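Local coordinates for Ras-associated and pleckstrin homology domains-containing protein 1 (Homo sapiens, PDB 4GN1) that mediates localized membrane signals, is implicated in regulating lamellipodial dynamics and targets EVL and VASP to the leading edge; this chain holds its RA and PH domains, at residues 8-13 and 47-52; 30-35 and 83-88; 58-63 and 69-74. All blocks are in the same frame, centred on the assembly; numbering follows the deposited sequence.

Interaction 1: residues 8-13 and 47-52; sequences IRVHMS and WSLVET
Val10 and Leu49 meet through methyl groups, CG1 of the valine lying 4.2 Å from CD1 of the leucine, on two strands that are not neighbours. Their CA atoms are 8.8 Å apart because strand 83-87 runs between them, so the side chains reach across the width of a third strand. Val10 also packs on Phe85 of that middle strand. The arrangement belongs to the ubiquitin-like fold of the Ras-associating domain, in which strand 83-87 pairs in parallel with 5-11 and antiparallel with 47-53, and helix 28-39 covers one face; Leu49 also packs on Val28 and Leu35 of that helix. Past the end of the strand the chain turns through Met12 to Ser13, whose OG comes up to the edge of the Trp47 indole, near its plane, 3.9 Å from CZ3. The same hydroxyl makes a weak hydrogen bond with the carbonyl oxygen of Phe85 in the central strand. With CG beside its own backbone N (chi1 -70°), Trp47 swings its six-membered ring toward Ser13, while the indole also stacks with the ring of Phe85.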
# COMPACT_ATOMS: atom_id res chain seq x y z
N ILE A 8 12.69 -19.16 1.72
CA ILE A 8 11.74 -18.41 2.54
C ILE A 8 10.63 -19.33 3.04
O ILE A 8 10.39 -20.39 2.47
CB ILE A 8 11.13 -17.22 1.75
CG1 ILE A 8 10.33 -17.73 0.55
CG2 ILE A 8 12.24 -16.30 1.29
CD1 ILE A 8 9.46 -16.67 -0.09
N ARG A 9 9.97 -18.92 4.11
CA ARG A 9 8.79 -19.61 4.61
C ARG A 9 7.60 -18.71 4.38
O ARG A 9 7.62 -17.54 4.75
CB ARG A 9 8.90 -19.94 6.10
CG ARG A 9 7.85 -20.90 6.61
CD ARG A 9 8.28 -21.56 7.91
NE ARG A 9 8.10 -20.68 9.07
CZ ARG A 9 7.02 -20.69 9.86
NH1 ARG A 9 6.01 -21.54 9.62
NH2 ARG A 9 6.94 -19.86 10.92
N VAL A 10 6.56 -19.28 3.78
CA VAL A 10 5.37 -18.54 3.38
C VAL A 10 4.14 -19.15 4.04
O VAL A 10 3.93 -20.36 3.96
CB VAL A 10 5.16 -18.56 1.84
CG1 VAL A 10 3.98 -17.71 1.46
CG2 VAL A 10 6.38 -18.03 1.11
N HIS A 11 3.34 -18.30 4.67
CA HIS A 11 2.03 -18.71 5.20
C HIS A 11 0.95 -18.67 4.17
O HIS A 11 0.74 -17.65 3.51
CB HIS A 11 1.66 -17.93 6.45
CG HIS A 11 2.64 -18.12 7.57
ND1 HIS A 11 3.85 -17.51 7.59
CD2 HIS A 11 2.59 -18.94 8.69
CE1 HIS A 11 4.53 -17.90 8.69
NE2 HIS A 11 3.75 -18.77 9.36
N MET A 12 0.28 -19.80 4.00
CA MET A 12 -0.78 -19.92 3.00
C MET A 12 -2.10 -19.45 3.57
O MET A 12 -2.21 -19.02 4.74
CB MET A 12 -0.90 -21.34 2.41
CG MET A 12 0.42 -21.96 1.99
SD MET A 12 1.36 -21.00 0.78
CE MET A 12 0.81 -21.73 -0.78
N SER A 13 -3.11 -19.53 2.72
CA SER A 13 -4.40 -18.91 2.97
C SER A 13 -5.11 -19.60 4.13
O SER A 13 -5.92 -18.98 4.81
CB SER A 13 -5.25 -18.95 1.70
OG SER A 13 -4.42 -18.96 0.53
N TRP A 47 -3.68 -13.01 -6.70
CA TRP A 47 -2.73 -13.66 -5.79
C TRP A 47 -1.66 -12.69 -5.42
O TRP A 47 -1.09 -12.02 -6.27
CB TRP A 47 -2.17 -14.95 -6.38
CG TRP A 47 -3.23 -16.01 -6.41
CD1 TRP A 47 -3.97 -16.43 -7.51
CD2 TRP A 47 -3.78 -16.78 -5.28
NE1 TRP A 47 -4.90 -17.39 -7.15
CE2 TRP A 47 -4.83 -17.64 -5.84
CE3 TRP A 47 -3.50 -16.84 -3.93
CZ2 TRP A 47 -5.55 -18.52 -5.05
CZ3 TRP A 47 -4.23 -17.74 -3.14
CH2 TRP A 47 -5.24 -18.56 -3.69
N SER A 48 -1.39 -12.59 -4.12
CA SER A 48 -0.55 -11.55 -3.61
C SER A 48 0.43 -12.10 -2.59
O SER A 48 0.20 -13.12 -1.96
CB SER A 48 -1.41 -10.48 -2.94
OG SER A 48 -2.31 -9.88 -3.88
N LEU A 49 1.53 -11.39 -2.43
CA LEU A 49 2.45 -11.69 -1.37
C LEU A 49 2.39 -10.51 -0.43
O LEU A 49 2.53 -9.33 -0.84
CB LEU A 49 3.86 -11.90 -1.90
CG LEU A 49 4.83 -12.64 -0.98
CD1 LEU A 49 4.46 -14.11 -0.72
CD2 LEU A 49 6.24 -12.54 -1.56
N VAL A 50 2.14 -10.84 0.82
CA VAL A 50 1.88 -9.86 1.85
C VAL A 50 2.93 -10.05 2.93
O VAL A 50 3.24 -11.19 3.31
CB VAL A 50 0.47 -10.13 2.43
CG1 VAL A 50 0.16 -9.18 3.58
CG2 VAL A 50 -0.59 -10.07 1.34
N GLU A 51 3.51 -8.94 3.43
CA GLU A 51 4.39 -9.02 4.61
C GLU A 51 3.71 -8.39 5.81
O GLU A 51 2.99 -7.40 5.66
CB GLU A 51 5.79 -8.39 4.36
CG GLU A 51 5.85 -6.87 4.26
CD GLU A 51 7.25 -6.32 4.00
OE1 GLU A 51 7.36 -5.22 3.45
OE2 GLU A 51 8.25 -6.98 4.32
N THR A 52 3.89 -9.00 6.99
CA THR A 52 3.51 -8.32 8.21
C THR A 52 4.77 -7.73 8.83
O THR A 52 5.85 -8.33 8.70
CB THR A 52 2.80 -9.24 9.25
OG1 THR A 52 3.74 -10.20 9.77
CG2 THR A 52 1.54 -9.92 8.67

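Interaction 2: residues 30-35 and 83-88; sequences QVLDNL and LIFMER
Helix 28-39 passes over strand 83-87 with its nearest backbone approach at Leu35 and Phe85, whose CA atoms are 7.8 Å apart. Phe85 is the strand residue that fills this gap: CG stands anti to the backbone N (chi1 173°), which carries the ring out from the strand toward the helix. Leu35 lies over one face of that ring. Its CB sits 3.9 Å from the ring centroid and only 18° off the normal, a CH-pi contact made by the root of the side chain, while its CD1 continues back to within 3.7 Å of Phe85 CD1, so that leucine and phenylalanine run past each other in opposite directions. This is the helix-on-sheet packing of the ubiquitin-like Ras-associating domain, where the helix after the first two strands lies across the sheet and closes its hydrophobic core. One turn earlier, Leu32 takes the ring from another side, its CD2 at the edge, near the ring plane and 3.6 Å from Phe85 CD1. Leu32 also rests on Leu49 of the adjoining strand 47-53, whereas Leu35 reaches Met20 of strand 17-23, and Phe85 touches Met12 in the loop that follows strand 5-11.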
# COMPACT_ATOMS: atom_id res chain seq x y z
N GLN A 30 7.72 -12.93 -10.07
CA GLN A 30 8.35 -14.23 -10.30
C GLN A 30 8.15 -15.24 -9.17
O GLN A 30 7.97 -16.42 -9.43
CB GLN A 30 9.83 -14.08 -10.59
CG GLN A 30 10.11 -13.62 -12.01
CD GLN A 30 11.54 -13.20 -12.21
OE1 GLN A 30 12.02 -12.21 -11.63
NE2 GLN A 30 12.23 -13.94 -13.06
N VAL A 31 8.23 -14.76 -7.94
CA VAL A 31 8.03 -15.59 -6.76
C VAL A 31 6.59 -16.04 -6.67
O VAL A 31 6.33 -17.21 -6.43
CB VAL A 31 8.43 -14.81 -5.49
CG1 VAL A 31 7.87 -15.45 -4.23
CG2 VAL A 31 9.96 -14.64 -5.45
N LEU A 32 5.65 -15.13 -6.88
CA LEU A 32 4.23 -15.50 -6.95
C LEU A 32 3.91 -16.51 -8.06
O LEU A 32 3.11 -17.44 -7.84
CB LEU A 32 3.36 -14.25 -7.15
CG LEU A 32 3.17 -13.38 -5.90
CD1 LEU A 32 2.52 -12.07 -6.31
CD2 LEU A 32 2.33 -14.07 -4.84
N ASP A 33 4.51 -16.35 -9.24
CA ASP A 33 4.29 -17.33 -10.31
C ASP A 33 4.67 -18.74 -9.85
O ASP A 33 3.98 -19.73 -10.17
CB ASP A 33 4.94 -16.92 -11.62
CG ASP A 33 4.27 -15.71 -12.26
OD1 ASP A 33 3.16 -15.32 -11.89
OD2 ASP A 33 4.84 -15.11 -13.17
N ASN A 34 5.75 -18.82 -9.07
CA ASN A 34 6.16 -20.09 -8.48
C ASN A 34 5.21 -20.57 -7.41
O ASN A 34 4.81 -21.73 -7.41
CB ASN A 34 7.60 -20.01 -7.96
CG ASN A 34 8.62 -19.98 -9.07
OD1 ASN A 34 8.31 -20.32 -10.21
ND2 ASN A 34 9.83 -19.55 -8.77
N LEU A 35 4.80 -19.69 -6.50
CA LEU A 35 3.81 -20.07 -5.52
C LEU A 35 2.53 -20.64 -6.18
O LEU A 35 1.98 -21.66 -5.74
CB LEU A 35 3.49 -18.91 -4.57
CG LEU A 35 4.53 -18.72 -3.47
CD1 LEU A 35 4.45 -17.32 -2.86
CD2 LEU A 35 4.36 -19.81 -2.42
N LEU A 83 5.59 -13.73 5.84
CA LEU A 83 5.20 -13.61 4.47
C LEU A 83 3.91 -14.38 4.34
O LEU A 83 3.75 -15.45 4.95
CB LEU A 83 6.26 -14.20 3.56
CG LEU A 83 7.21 -13.28 2.77
CD1 LEU A 83 7.43 -11.92 3.41
CD2 LEU A 83 8.53 -13.96 2.46
N ILE A 84 2.97 -13.82 3.59
CA ILE A 84 1.68 -14.45 3.41
C ILE A 84 1.26 -14.45 1.94
O ILE A 84 1.20 -13.39 1.29
CB ILE A 84 0.58 -13.79 4.27
CG1 ILE A 84 1.08 -13.53 5.70
CG2 ILE A 84 -0.67 -14.66 4.30
CD1 ILE A 84 0.03 -13.01 6.66
N PHE A 85 0.91 -15.64 1.46
CA PHE A 85 0.44 -15.83 0.11
C PHE A 85 -1.06 -16.01 0.15
O PHE A 85 -1.54 -17.01 0.64
CB PHE A 85 1.12 -17.06 -0.47
CG PHE A 85 0.59 -17.47 -1.81
CD1 PHE A 85 0.82 -16.69 -2.93
CD2 PHE A 85 -0.11 -18.64 -1.94
CE1 PHE A 85 0.35 -17.08 -4.17
CE2 PHE A 85 -0.58 -19.04 -3.18
CZ PHE A 85 -0.36 -18.26 -4.29
N MET A 86 -1.79 -15.01 -0.33
CA MET A 86 -3.27 -14.99 -0.33
C MET A 86 -3.79 -14.08 -1.45
O MET A 86 -3.09 -13.21 -1.92
CB MET A 86 -3.83 -14.48 1.01
CG MET A 86 -3.28 -13.12 1.43
SD MET A 86 -3.74 -12.63 3.12
CE MET A 86 -5.49 -13.08 3.10
N GLU A 87 -5.03 -14.30 -1.85
CA GLU A 87 -5.69 -13.42 -2.78
C GLU A 87 -6.01 -12.12 -2.08
O GLU A 87 -6.62 -12.12 -1.01
CB GLU A 87 -7.01 -14.04 -3.21
CG GLU A 87 -6.91 -14.92 -4.43
CD GLU A 87 -8.09 -15.86 -4.48
OE1 GLU A 87 -8.81 -15.83 -5.48
OE2 GLU A 87 -8.29 -16.60 -3.48
N ARG A 88 -5.60 -11.02 -2.67
CA ARG A 88 -6.01 -9.71 -2.15
C ARG A 88 -6.66 -8.90 -3.27
O ARG A 88 -6.02 -8.59 -4.27
CB ARG A 88 -4.82 -8.97 -1.53
CG ARG A 88 -4.20 -9.69 -0.32
CD ARG A 88 -5.11 -9.70 0.90
NE ARG A 88 -5.33 -8.35 1.39
CZ ARG A 88 -4.76 -7.81 2.46
NH1 ARG A 88 -3.95 -8.53 3.22
NH2 ARG A 88 -5.04 -6.56 2.80

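Interaction 3: residues 58-63 and 69-74; sequences MERIFE and VENLLN. With MLI (malonate ion), chain E.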
# COMPACT_ATOMS: atom_id res chain seq x y z
N MET A 58 1.15 -4.35 11.49
CA MET A 58 0.63 -3.82 10.25
C MET A 58 1.07 -4.70 9.07
O MET A 58 1.85 -5.64 9.25
CB MET A 58 1.09 -2.36 10.08
CG MET A 58 2.60 -2.23 10.02
SD MET A 58 3.23 -0.55 9.85
CE MET A 58 3.21 -0.03 11.56
N GLU A 59 0.59 -4.41 7.87
CA GLU A 59 0.95 -5.28 6.76
C GLU A 59 0.86 -4.56 5.43
O GLU A 59 0.09 -3.62 5.30
CB GLU A 59 0.04 -6.50 6.74
CG GLU A 59 -1.39 -6.15 6.38
CD GLU A 59 -2.28 -7.37 6.15
OE1 GLU A 59 -2.06 -8.42 6.83
OE2 GLU A 59 -3.22 -7.23 5.31
N ARG A 60 1.64 -5.00 4.44
CA ARG A 60 1.44 -4.47 3.10
C ARG A 60 1.53 -5.54 2.05
O ARG A 60 2.21 -6.57 2.23
CB ARG A 60 2.43 -3.33 2.79
CG ARG A 60 3.92 -3.69 2.71
CD ARG A 60 4.78 -2.48 2.25
NE ARG A 60 6.12 -2.90 1.84
CZ ARG A 60 6.54 -2.97 0.57
NH1 ARG A 60 5.74 -2.63 -0.44
NH2 ARG A 60 7.77 -3.39 0.29
N ILE A 61 0.81 -5.32 0.96
CA ILE A 61 0.95 -6.14 -0.22
C ILE A 61 2.12 -5.56 -1.01
O ILE A 61 2.11 -4.39 -1.37
CB ILE A 61 -0.32 -6.10 -1.07
CG1 ILE A 61 -1.52 -6.55 -0.23
CG2 ILE A 61 -0.17 -6.94 -2.35
CD1 ILE A 61 -2.82 -5.89 -0.64
N PHE A 62 3.16 -6.37 -1.23
CA PHE A 62 4.29 -5.97 -2.05
C PHE A 62 3.79 -5.63 -3.43
O PHE A 62 2.82 -6.24 -3.88
CB PHE A 62 5.25 -7.14 -2.24
CG PHE A 62 6.05 -7.48 -1.02
CD1 PHE A 62 7.01 -6.61 -0.55
CD2 PHE A 62 5.84 -8.67 -0.36
CE1 PHE A 62 7.76 -6.92 0.56
CE2 PHE A 62 6.59 -8.99 0.75
CZ PHE A 62 7.56 -8.12 1.21
N GLU A 63 4.43 -4.66 -4.09
CA GLU A 63 4.20 -4.51 -5.52
C GLU A 63 5.04 -5.57 -6.25
O GLU A 63 6.15 -5.95 -5.83
CB GLU A 63 4.53 -3.10 -6.03
CG GLU A 63 3.99 -1.95 -5.15
CD GLU A 63 2.47 -1.93 -4.98
OE1 GLU A 63 2.03 -1.38 -3.94
OE2 GLU A 63 1.71 -2.41 -5.88
N VAL A 69 14.16 -10.37 -2.16
CA VAL A 69 15.30 -10.58 -1.30
C VAL A 69 15.73 -9.26 -0.72
O VAL A 69 15.97 -9.18 0.48
CB VAL A 69 16.48 -11.31 -2.00
CG1 VAL A 69 17.76 -11.23 -1.17
CG2 VAL A 69 16.12 -12.76 -2.20
N GLU A 70 15.81 -8.23 -1.55
CA GLU A 70 16.19 -6.89 -1.10
C GLU A 70 15.28 -6.34 -0.02
O GLU A 70 15.74 -5.66 0.90
CB GLU A 70 16.31 -5.94 -2.30
CG GLU A 70 15.92 -4.47 -2.11
CD GLU A 70 15.83 -3.77 -3.48
OE1 GLU A 70 14.85 -3.09 -3.78
OE2 GLU A 70 16.74 -3.97 -4.29
N ASN A 71 13.99 -6.64 -0.10
CA ASN A 71 13.10 -6.18 0.93
C ASN A 71 13.30 -6.93 2.24
O ASN A 71 13.23 -6.34 3.33
CB ASN A 71 11.67 -6.24 0.44
CG ASN A 71 11.32 -5.03 -0.40
OD1 ASN A 71 11.31 -3.91 0.10
ND2 ASN A 71 11.06 -5.24 -1.66
N LEU A 72 13.61 -8.22 2.12
CA LEU A 72 13.76 -9.08 3.26
C LEU A 72 14.99 -8.72 4.07
O LEU A 72 14.98 -8.88 5.29
CB LEU A 72 13.81 -10.55 2.85
CG LEU A 72 12.59 -11.28 2.29
CD1 LEU A 72 12.90 -12.77 2.24
CD2 LEU A 72 11.30 -11.04 3.08
N LEU A 73 16.05 -8.25 3.40
CA LEU A 73 17.24 -7.77 4.10
C LEU A 73 16.94 -6.61 5.07
O LEU A 73 17.69 -6.40 6.01
CB LEU A 73 18.35 -7.38 3.12
CG LEU A 73 18.90 -8.49 2.24
CD1 LEU A 73 19.97 -7.99 1.29
CD2 LEU A 73 19.40 -9.66 3.07
N ASN A 74 15.86 -5.87 4.84
CA ASN A 74 15.39 -4.91 5.81
C ASN A 74 14.89 -5.48 7.13
O ASN A 74 14.71 -4.76 8.09
CB ASN A 74 14.30 -4.04 5.21
CG ASN A 74 14.84 -3.13 4.15
OD1 ASN A 74 15.98 -2.67 4.24
ND2 ASN A 74 14.04 -2.87 3.15
C1 MLI E . 10.21 -4.20 4.72
C2 MLI E . 10.45 -4.22 3.21
C3 MLI E . 9.19 -3.13 5.09
O6 MLI E . 11.59 -3.94 2.80
O7 MLI E . 9.52 -4.50 2.40
O8 MLI E . 8.66 -2.46 4.19
O9 MLI E . 8.88 -2.93 6.30
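Strand 58-61 and the short helix 68-72 approach most closely where the strand has just ended, with the CA atoms of Phe62 and Asn71 9.3 Å apart, a spacing spanned by side chains and by a bound malonate ion. Phe62 CE1 lies 4.0 Å from Asn71 CB, the phenylalanine ring and the asparagine amide being inclined by 42°. Arg60 comes from the strand at about a right angle to Asn71, and its NH2 is 3.6 Å from Asn71 OD1, which lies at the edge of the guanidinium. The malonate, probably taken up from the crystallisation liquor, joins the two sides. Arg60 NH2 donates to malonate O7 over 3.0 Å in a nearly straight bond of 170°, and NE adds a weak bond to O8 of the second carboxylate. An extended chain from CG to NE lets the guanidinium reach the ion. From just beyond the helix, Asn74 ND2 binds O6 at 2.7 Å, again almost linearly at 171°. Asn71 OD1 is also 2.7 Å from malonate O6. The carboxylate of Glu66 takes both a salt bridge from Arg60 NH1 and a hydrogen bond from Asn71 ND2. Within the Ras-associating domain, strand 58-61 pairs with 47-53, whose Glu51 forms a salt bridge with Arg60 NE. On its other side runs strand 184-188 of the PH domain, and Asn184, Tyr186 and Lys206 of that domain complete the malonate site between the two domains.

How the interactions relate
All three contacts lie in the Ras-associating domain. Interactions 1 and 2 share one core, their centres about 6 Å apart: segment 83-88 of interaction 2 is linked to 47-52 of interaction 1 by probable hydrogen bonds from Ile84 N to Val50 O (2.7 Å) and from Ser48 N to Met86 O (2.8 Å). Interaction 3 is centred about 10 Å from interaction 1 and 13 Å from interaction 2. It joins the first through a probable hydrogen bond from Phe62 N to Leu49 O (3.1 Å), and the second at a salt bridge between Arg88 NH1 and Glu59 OE2 (2.6 Å). The strands thus lead from the helix-covered core to the malonate site beside the PH domain.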